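Local atomic coordinates of teicoplanin pseudoaglycone deacetylases Orf2 (Actinoplanes teichomyceticus, PDB entry 3DFF), a protein that probably removes the acetyl group from the amino sugar of teicoplanin pseudoaglycone by zinc-dependent hydrolysis, as a member of the PIG-L deacetylase family. Residues A[17-22]-A[188-193]; A[156-161]-A[263-268]; A[170-175]-A[182-187]. All coordinates share one frame; numbering follows the deposited sequence. Where two conformers were deposited one is given.

Contact 1: residues A[17-22]-A[188-193]. With ZN (zinc ion), chain B.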
loop_
_atom_site.group_PDB
_atom_site.type_symbol
_atom_site.label_atom_id
_atom_site.label_comp_id
_atom_site.label_asym_id
_atom_site.label_seq_id
_atom_site.Cartn_x
_atom_site.Cartn_y
_atom_site.Cartn_z
ATOM N N LEU A 17 -4.264 4.575 -1.229
ATOM C CA LEU A 17 -4.752 5.310 -0.071
ATOM C C LEU A 17 -5.525 4.377 0.866
ATOM O O LEU A 17 -6.762 4.288 0.807
ATOM C CB LEU A 17 -5.602 6.503 -0.546
ATOM C CG LEU A 17 -4.856 7.527 -1.416
ATOM C CD1 LEU A 17 -5.796 8.342 -2.253
ATOM C CD2 LEU A 17 -4.002 8.474 -0.521
ATOM N N ASP A 18 -4.762 3.671 1.700
ATOM C CA ASP A 18 -5.255 2.736 2.732
ATOM C C ASP A 18 -4.212 1.692 3.114
ATOM O O ASP A 18 -4.235 1.186 4.225
ATOM C CB ASP A 18 -6.565 2.034 2.350
ATOM C CG ASP A 18 -6.479 1.243 1.020
ATOM O OD1 ASP A 18 -5.406 1.128 0.395
ATOM O OD2 ASP A 18 -7.547 0.759 0.583
ATOM N N ASP A 19 -3.299 1.355 2.207
ATOM C CA ASP A 19 -2.485 0.147 2.398
ATOM C C ASP A 19 -1.553 0.257 3.599
ATOM O O ASP A 19 -1.422 -0.696 4.370
ATOM C CB ASP A 19 -1.666 -0.194 1.143
ATOM C CG ASP A 19 -2.525 -0.687 -0.002
ATOM O OD1 ASP A 19 -3.260 -1.681 0.167
ATOM O OD2 ASP A 19 -2.464 -0.079 -1.085
ATOM N N ALA A 20 -0.912 1.409 3.753
ATOM C CA ALA A 20 0.046 1.604 4.856
ATOM C C ALA A 20 -0.656 1.506 6.192
ATOM O O ALA A 20 -0.105 0.921 7.155
ATOM C CB ALA A 20 0.744 2.978 4.721
ATOM N N VAL A 21 -1.845 2.090 6.284
ATOM C CA VAL A 21 -2.582 2.046 7.558
ATOM C C VAL A 21 -3.053 0.616 7.844
ATOM O O VAL A 21 -2.844 0.088 8.936
ATOM C CB VAL A 21 -3.719 3.077 7.609
ATOM C CG1 VAL A 21 -4.559 2.891 8.868
ATOM C CG2 VAL A 21 -3.119 4.496 7.551
ATOM N N LEU A 22 -3.667 -0.024 6.855
ATOM C CA LEU A 22 -4.106 -1.415 7.023
ATOM C C LEU A 22 -2.971 -2.340 7.425
ATOM O O LEU A 22 -3.156 -3.245 8.266
ATOM C CB LEU A 22 -4.670 -1.940 5.703
ATOM C CG LEU A 22 -6.081 -1.484 5.363
ATOM C CD1 LEU A 22 -6.342 -1.739 3.881
ATOM C CD2 LEU A 22 -7.123 -2.191 6.243
ATOM N N LEU A 188 -1.913 -6.328 4.203
ATOM C CA LEU A 188 -3.209 -6.695 4.796
ATOM C C LEU A 188 -4.362 -5.944 4.145
ATOM O O LEU A 188 -4.215 -4.775 3.770
ATOM C CB LEU A 188 -3.205 -6.435 6.309
ATOM C CG LEU A 188 -2.123 -7.172 7.101
ATOM C CD1 LEU A 188 -2.138 -6.725 8.540
ATOM C CD2 LEU A 188 -2.354 -8.683 7.037
ATOM N N PRO A 189 -5.531 -6.592 4.024
ATOM C CA PRO A 189 -5.819 -7.953 4.511
ATOM C C PRO A 189 -5.411 -9.085 3.562
ATOM O O PRO A 189 -5.662 -10.244 3.872
ATOM C CB PRO A 189 -7.342 -7.924 4.662
ATOM C CG PRO A 189 -7.785 -7.046 3.527
ATOM C CD PRO A 189 -6.715 -5.969 3.414
ATOM N N TYR A 190 -4.743 -8.760 2.456
ATOM C CA TYR A 190 -4.360 -9.726 1.404
ATOM C C TYR A 190 -3.747 -11.002 1.951
ATOM O O TYR A 190 -4.007 -12.101 1.464
ATOM C CB TYR A 190 -3.298 -9.128 0.487
ATOM C CG TYR A 190 -3.766 -8.142 -0.546
ATOM C CD1 TYR A 190 -4.360 -8.574 -1.732
ATOM C CD2 TYR A 190 -3.558 -6.771 -0.367
ATOM C CE1 TYR A 190 -4.757 -7.663 -2.708
ATOM C CE2 TYR A 190 -3.948 -5.849 -1.340
ATOM C CZ TYR A 190 -4.539 -6.305 -2.505
ATOM O OH TYR A 190 -4.920 -5.403 -3.464
ATOM N N ALA A 191 -2.891 -10.846 2.952
ATOM C CA ALA A 191 -2.111 -11.978 3.465
ATOM C C ALA A 191 -2.991 -13.019 4.155
ATOM O O ALA A 191 -2.549 -14.145 4.407
ATOM C CB ALA A 191 -1.032 -11.495 4.391
ATOM N N VAL A 192 -4.220 -12.644 4.478
ATOM C CA VAL A 192 -5.154 -13.575 5.124
ATOM C C VAL A 192 -5.626 -14.606 4.087
ATOM O O VAL A 192 -6.028 -15.727 4.438
ATOM C CB VAL A 192 -6.343 -12.808 5.803
ATOM C CG1 VAL A 192 -7.408 -13.767 6.369
ATOM C CG2 VAL A 192 -5.828 -11.908 6.913
ATOM N N PHE A 193 -5.534 -14.241 2.812
ATOM C CA PHE A 193 -6.025 -15.082 1.712
ATOM C C PHE A 193 -4.966 -15.586 0.742
ATOM O O PHE A 193 -5.317 -16.254 -0.234
ATOM C CB PHE A 193 -7.063 -14.338 0.870
ATOM C CG PHE A 193 -8.091 -13.637 1.661
ATOM C CD1 PHE A 193 -9.170 -14.337 2.203
ATOM C CD2 PHE A 193 -8.003 -12.270 1.862
ATOM C CE1 PHE A 193 -10.143 -13.680 2.950
ATOM C CE2 PHE A 193 -8.964 -11.605 2.604
ATOM C CZ PHE A 193 -10.042 -12.311 3.151
HETATM ZN ZN ZN B . -3.633 -1.342 -2.339
HETATM O O HOH W 1 -5.410 -0.510 -1.562
HETATM O O HOH W 2 -2.535 -3.553 2.015
HETATM O O HOH W 3 -4.713 -2.838 -3.117
#
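Leu22, in the first turn of helix 19-33, faces Leu188 in the loop after strand 182-185, where the backbones come closest at 5.8 Å between the Leu22 CA and Leu188 CA atoms, just ahead of the cis peptide bond that leads into Pro189. Each leucine leans its side chain against the other's carbonyl oxygen: Leu22 CB lies 3.5 Å from Leu188 O, while Leu188 CD1 and CB pack against Leu22 O. Leu22 CD1 also brushes the Pro189 ring at CD.

Next to the leucines lies the metal site. Asp19 holds the zinc ion with both carboxylate oxygens but unequally, OD2 at 2.1 Å and OD1 at 2.6 Å from the metal. His16 and His164 are the other protein ligands, and two waters complete the site. The weaker metal ligand, Asp19 OD1, also accepts a water at 2.7 Å, and the same water donates to Leu188 O, again at 2.7 Å, so that one molecule links helix and loop. Asp18 turns its carboxylate between its own backbone N and carbonyl carbon (chi1 57°), and OD1 receives a 2.6 Å bond from one zinc-bound water. From the opposite segment, Tyr190 OH meets the other zinc-bound water at 2.6 Å, in the plane of its ring; Tyr190 was deposited in two conformers, and this bond belongs to the one described. Its ring also packs edge-to-face with His164.

The leucines and the bridging water thus join the segments directly; the zinc and its two waters link Asp19 to Tyr190 indirectly. In PIG-L deacetylases a zinc-bound water is thought to attack the acetyl carbonyl, and the bond from such a water to Asp18 OD1 is consistent with Asp18 orienting it, while Tyr190 OH meets the second zinc-bound water.

Contact 2: residues A[156-161]-A[263-268]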
loop_
_atom_site.group_PDB
_atom_site.type_symbol
_atom_site.label_atom_id
_atom_site.label_comp_id
_atom_site.label_asym_id
_atom_site.label_seq_id
_atom_site.Cartn_x
_atom_site.Cartn_y
_atom_site.Cartn_z
ATOM N N ALA A 156 5.099 -5.665 0.636
ATOM C CA ALA A 156 5.617 -6.881 0.014
ATOM C C ALA A 156 4.937 -7.231 -1.321
ATOM O O ALA A 156 5.476 -8.025 -2.089
ATOM C CB ALA A 156 5.466 -8.068 0.991
ATOM N N ALA A 157 3.763 -6.651 -1.570
ATOM C CA ALA A 157 2.929 -6.967 -2.734
ATOM C C ALA A 157 2.428 -8.415 -2.702
ATOM O O ALA A 157 2.223 -9.035 -3.736
ATOM C CB ALA A 157 3.629 -6.629 -4.091
ATOM N N ILE A 158 2.203 -8.929 -1.498
ATOM C CA ILE A 158 1.405 -10.149 -1.355
ATOM C C ILE A 158 0.028 -9.861 -1.959
ATOM O O ILE A 158 -0.557 -8.798 -1.718
ATOM C CB ILE A 158 1.322 -10.560 0.118
ATOM C CG1 ILE A 158 2.702 -11.013 0.603
ATOM C CG2 ILE A 158 0.269 -11.672 0.349
ATOM C CD1 ILE A 158 2.863 -10.981 2.127
ATOM N N GLY A 159 -0.466 -10.795 -2.780
ATOM C CA GLY A 159 -1.716 -10.573 -3.499
ATOM C C GLY A 159 -1.525 -10.125 -4.937
ATOM O O GLY A 159 -2.482 -10.115 -5.714
ATOM N N GLU A 160 -0.293 -9.715 -5.265
ATOM C CA GLU A 160 0.157 -9.448 -6.644
ATOM C C GLU A 160 -0.598 -8.318 -7.364
ATOM O O GLU A 160 -0.689 -8.322 -8.603
ATOM C CB GLU A 160 0.155 -10.745 -7.491
ATOM C CG GLU A 160 1.073 -11.858 -6.949
ATOM C CD GLU A 160 1.011 -13.159 -7.754
ATOM O OE1 GLU A 160 1.222 -14.235 -7.153
ATOM O OE2 GLU A 160 0.766 -13.114 -8.973
ATOM N N HIS A 161 -1.126 -7.342 -6.616
ATOM C CA HIS A 161 -1.774 -6.197 -7.269
ATOM C C HIS A 161 -0.682 -5.449 -8.047
ATOM O O HIS A 161 0.380 -5.121 -7.482
ATOM C CB HIS A 161 -2.446 -5.250 -6.280
ATOM C CG HIS A 161 -3.222 -4.153 -6.944
ATOM N ND1 HIS A 161 -4.592 -4.039 -6.839
ATOM C CD2 HIS A 161 -2.818 -3.124 -7.730
ATOM C CE1 HIS A 161 -4.996 -2.986 -7.527
ATOM N NE2 HIS A 161 -3.940 -2.419 -8.088
ATOM N N THR A 263 3.773 -8.110 10.774
ATOM C CA THR A 263 4.930 -8.788 10.205
ATOM C C THR A 263 5.618 -7.916 9.149
ATOM O O THR A 263 4.954 -7.408 8.234
ATOM C CB THR A 263 4.503 -10.143 9.613
ATOM O OG1 THR A 263 3.957 -10.955 10.670
ATOM C CG2 THR A 263 5.667 -10.882 8.979
ATOM N N THR A 264 6.936 -7.763 9.290
ATOM C CA THR A 264 7.766 -7.074 8.305
ATOM C C THR A 264 9.053 -7.868 8.029
ATOM O O THR A 264 9.486 -8.665 8.864
ATOM C CB THR A 264 8.138 -5.629 8.759
ATOM O OG1 THR A 264 8.935 -5.666 9.962
ATOM C CG2 THR A 264 6.899 -4.770 8.987
ATOM N N TRP A 265 9.660 -7.658 6.861
ATOM C CA TRP A 265 10.907 -8.327 6.523
ATOM C C TRP A 265 11.903 -7.291 6.063
ATOM O O TRP A 265 11.530 -6.372 5.320
ATOM C CB TRP A 265 10.727 -9.293 5.365
ATOM C CG TRP A 265 9.790 -10.416 5.596
ATOM C CD1 TRP A 265 10.094 -11.655 6.081
ATOM C CD2 TRP A 265 8.385 -10.423 5.316
ATOM N NE1 TRP A 265 8.959 -12.434 6.126
ATOM C CE2 TRP A 265 7.898 -11.701 5.666
ATOM C CE3 TRP A 265 7.494 -9.472 4.801
ATOM C CZ2 TRP A 265 6.551 -12.055 5.521
ATOM C CZ3 TRP A 265 6.148 -9.827 4.648
ATOM C CH2 TRP A 265 5.696 -11.110 5.012
ATOM N N PRO A 266 13.181 -7.437 6.454
ATOM C CA PRO A 266 14.172 -6.537 5.855
ATOM C C PRO A 266 14.469 -7.019 4.446
ATOM O O PRO A 266 14.372 -8.219 4.179
ATOM C CB PRO A 266 15.393 -6.725 6.756
ATOM C CG PRO A 266 15.264 -8.156 7.249
ATOM C CD PRO A 266 13.784 -8.391 7.411
ATOM N N VAL A 267 14.797 -6.102 3.538
ATOM C CA VAL A 267 15.217 -6.481 2.204
ATOM C C VAL A 267 16.718 -6.254 2.095
ATOM O O VAL A 267 17.208 -5.148 2.355
ATOM C CB VAL A 267 14.542 -5.648 1.101
ATOM C CG1 VAL A 267 14.858 -6.253 -0.255
ATOM C CG2 VAL A 267 13.058 -5.630 1.325
ATOM N N VAL A 268 17.425 -7.304 1.726
ATOM C CA VAL A 268 18.876 -7.242 1.617
ATOM C C VAL A 268 19.297 -7.684 0.220
ATOM O O VAL A 268 18.477 -8.169 -0.570
ATOM C CB VAL A 268 19.539 -8.084 2.729
ATOM C CG1 VAL A 268 19.092 -7.600 4.112
ATOM C CG2 VAL A 268 19.219 -9.579 2.524
#
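Trp265, on strand 263-269, reaches the loop 156-161 with the benzene part of its indole, which supplies both points of touch. Ala156 CB lies 4.1 Å from Trp265 CZ3, and Ile158 CD1 lies 4.0 Å from Trp265 CH2. Both methyl carbons approach obliquely. The CA atoms of Ala156 and Trp265 are 8.5 Å apart, so the gap is bridged by side chains alone.

The conformations explain this reach. Trp265 has CG anti to its carbonyl carbon (chi1 -62°), and with chi2 at -91° the fused benzene portion is swung out toward the loop. Behind it, one face of the indole is occupied by Thr263 CG2, 3.8 Å above the ring plane, which backs the tryptophan from its own strand. Ile158 extends CG1 and then CD1 away from its backbone (chi2 160°), so that its terminal methyl is the part that arrives, and its side chain crosses that of Trp265 at about a right angle.

Ile158 is held in this position by a type II beta turn from Ala157 to Glu160, closed by Glu160 N bonding Ala157 O at 3.0 Å, with Gly159 at the third place, where phi is positive. Asp187 OD2 gives Ile158 N a weak additional anchor.

The contact is purely apolar, resting on two methyl groups against one aromatic ring. It joins the first half of the loop to strand 263-269; the last residue, His161, packs against His16 and His164 of the zinc site, and one short turn separates it from the Ile158 contact.

Contact 3: residues A[170-175]-A[182-187]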
loop_
_atom_site.group_PDB
_atom_site.type_symbol
_atom_site.label_atom_id
_atom_site.label_comp_id
_atom_site.label_asym_id
_atom_site.label_seq_id
_atom_site.Cartn_x
_atom_site.Cartn_y
_atom_site.Cartn_z
ATOM N N ALA A 170 9.860 -0.183 -7.406
ATOM C CA ALA A 170 10.406 1.190 -7.468
ATOM C C ALA A 170 11.109 1.568 -6.155
ATOM O O ALA A 170 12.190 2.163 -6.172
ATOM C CB ALA A 170 9.311 2.180 -7.754
ATOM N N ALA A 171 10.489 1.241 -5.023
ATOM C CA ALA A 171 11.117 1.511 -3.715
ATOM C C ALA A 171 12.436 0.741 -3.530
ATOM O O ALA A 171 13.403 1.295 -2.975
ATOM C CB ALA A 171 10.153 1.211 -2.560
ATOM N N LEU A 172 12.485 -0.509 -3.990
ATOM C CA LEU A 172 13.711 -1.323 -3.884
ATOM C C LEU A 172 14.821 -0.677 -4.709
ATOM O O LEU A 172 15.952 -0.516 -4.227
ATOM C CB LEU A 172 13.468 -2.759 -4.328
ATOM C CG LEU A 172 12.559 -3.561 -3.383
ATOM C CD1 LEU A 172 12.423 -4.998 -3.918
ATOM C CD2 LEU A 172 13.043 -3.596 -1.934
ATOM N N PHE A 173 14.495 -0.287 -5.939
ATOM C CA PHE A 173 15.485 0.339 -6.815
ATOM C C PHE A 173 15.983 1.659 -6.232
ATOM O O PHE A 173 17.203 1.904 -6.194
ATOM C CB PHE A 173 14.926 0.552 -8.233
ATOM C CG PHE A 173 14.485 -0.716 -8.922
ATOM C CD1 PHE A 173 15.102 -1.935 -8.662
ATOM C CD2 PHE A 173 13.455 -0.681 -9.870
ATOM C CE1 PHE A 173 14.692 -3.097 -9.313
ATOM C CE2 PHE A 173 13.044 -1.837 -10.515
ATOM C CZ PHE A 173 13.659 -3.051 -10.234
ATOM N N ALA A 174 15.056 2.502 -5.785
ATOM C CA ALA A 174 15.405 3.830 -5.284
ATOM C C ALA A 174 16.257 3.706 -4.020
ATOM O O ALA A 174 17.311 4.328 -3.938
ATOM C CB ALA A 174 14.156 4.668 -5.029
ATOM N N THR A 175 15.825 2.876 -3.065
ATOM C CA THR A 175 16.562 2.695 -1.799
ATOM C C THR A 175 17.926 2.052 -2.027
ATOM O O THR A 175 18.889 2.346 -1.301
ATOM C CB THR A 175 15.781 1.866 -0.733
ATOM O OG1 THR A 175 15.451 0.570 -1.264
ATOM C CG2 THR A 175 14.542 2.611 -0.233
ATOM N N VAL A 182 15.688 -0.671 3.867
ATOM C CA VAL A 182 14.287 -0.835 3.492
ATOM C C VAL A 182 13.716 -2.136 4.065
ATOM O O VAL A 182 14.426 -3.128 4.181
ATOM C CB VAL A 182 14.117 -0.762 1.956
ATOM C CG1 VAL A 182 14.800 -1.923 1.249
ATOM C CG2 VAL A 182 12.637 -0.644 1.566
ATOM N N ARG A 183 12.437 -2.092 4.437
ATOM C CA ARG A 183 11.720 -3.271 4.920
ATOM C C ARG A 183 10.416 -3.338 4.146
ATOM O O ARG A 183 9.965 -2.316 3.617
ATOM C CB ARG A 183 11.415 -3.184 6.415
ATOM C CG ARG A 183 12.633 -3.063 7.329
ATOM C CD ARG A 183 12.213 -3.002 8.787
ATOM N NE ARG A 183 11.646 -4.260 9.270
ATOM C CZ ARG A 183 12.367 -5.300 9.693
ATOM N NH1 ARG A 183 13.697 -5.247 9.685
ATOM N NH2 ARG A 183 11.762 -6.407 10.101
ATOM N N LEU A 184 9.843 -4.537 4.056
ATOM C CA LEU A 184 8.519 -4.694 3.448
ATOM C C LEU A 184 7.539 -5.143 4.510
ATOM O O LEU A 184 7.871 -6.005 5.321
ATOM C CB LEU A 184 8.556 -5.739 2.345
ATOM C CG LEU A 184 9.653 -5.583 1.290
ATOM C CD1 LEU A 184 9.513 -6.642 0.214
ATOM C CD2 LEU A 184 9.650 -4.183 0.679
ATOM N N TRP A 185 6.326 -4.609 4.479
ATOM C CA TRP A 185 5.295 -5.091 5.395
ATOM C C TRP A 185 4.475 -6.170 4.730
ATOM O O TRP A 185 4.428 -6.284 3.499
ATOM C CB TRP A 185 4.387 -3.957 5.892
ATOM C CG TRP A 185 3.616 -3.242 4.816
ATOM C CD1 TRP A 185 2.699 -3.785 3.941
ATOM C CD2 TRP A 185 3.681 -1.847 4.508
ATOM N NE1 TRP A 185 2.200 -2.801 3.099
ATOM C CE2 TRP A 185 2.798 -1.608 3.425
ATOM C CE3 TRP A 185 4.416 -0.777 5.025
ATOM C CZ2 TRP A 185 2.612 -0.318 2.879
ATOM C CZ3 TRP A 185 4.244 0.506 4.457
ATOM C CH2 TRP A 185 3.342 0.709 3.414
ATOM N N GLU A 186 3.801 -6.963 5.556
ATOM C CA GLU A 186 2.900 -7.983 5.049
ATOM C C GLU A 186 1.600 -7.307 4.626
ATOM O O GLU A 186 0.918 -6.706 5.470
ATOM C CB GLU A 186 2.662 -9.008 6.165
ATOM C CG GLU A 186 1.854 -10.180 5.716
ATOM C CD GLU A 186 1.547 -11.143 6.852
ATOM O OE1 GLU A 186 1.272 -10.686 7.986
ATOM O OE2 GLU A 186 1.580 -12.367 6.599
ATOM N N ASP A 187 1.262 -7.368 3.329
ATOM C CA ASP A 187 0.067 -6.657 2.841
ATOM C C ASP A 187 -1.173 -7.203 3.532
ATOM O O ASP A 187 -1.431 -8.398 3.445
ATOM C CB ASP A 187 -0.122 -6.791 1.318
ATOM C CG ASP A 187 1.120 -6.445 0.532
ATOM O OD1 ASP A 187 1.024 -5.505 -0.298
ATOM O OD2 ASP A 187 2.170 -7.103 0.717
#
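Thr175 and Val182 make the closest fit between helix 170-175 and strand 182-185, which run nearly antiparallel at 167° with their axes 9.7 Å apart. Thr175 OG1 lies 3.6 Å from Val182 CG1, and its CG2 packs on Val182 CB, the two side chains crossing at about a right angle. The hydroxyl is not left without a partner in this apolar setting: with chi1 at 58° it folds back over the helix and donates to Ala171 O at 2.8 Å. Thr175 N bonds the same oxygen from the opposite face of the carbonyl plane. Leu172 adds its CD2, 4.0 Å from Val182 CG1 and 4.3 Å from Leu184 CD2.

Packing is slacker elsewhere. Ala171 CB stays 5.2 Å from Val182 CG2, and Arg183 starts away from the helix, on the other face of the strand, where its NH2 bonds Thr264 OG1.

Helix and second strand belong to the beta-alpha-beta unit 151-155, 162-178, 182-185. Strand 182-185 lies between parallel strand 151-155 and antiparallel strand 263-269, whose Val267 meets Leu172, Val182 and Leu184, while Phe204 of strand 204-211 also packs on Leu172.

Overall arrangement
From the N terminus, the chain passes first through 17-22, at the start of helix 19-33, and contact 1 closes a long loop only when 188-193 returns to the zinc ion. Contact 2 opens within that loop, at 156-161, and closes beyond it at strand 263-269, so contacts 1 and 2 cross. Contact 3 is the short closure, from 170-175 to 182-187, and is nested inside both. They also touch in space: Tyr190 packs on Ile158, Ala20 on Trp185, and Trp265 O probably accepts a hydrogen bond from Leu184 N. Together they tie the metal-site loops to the sheet's C-terminal strands and to helix 162-178.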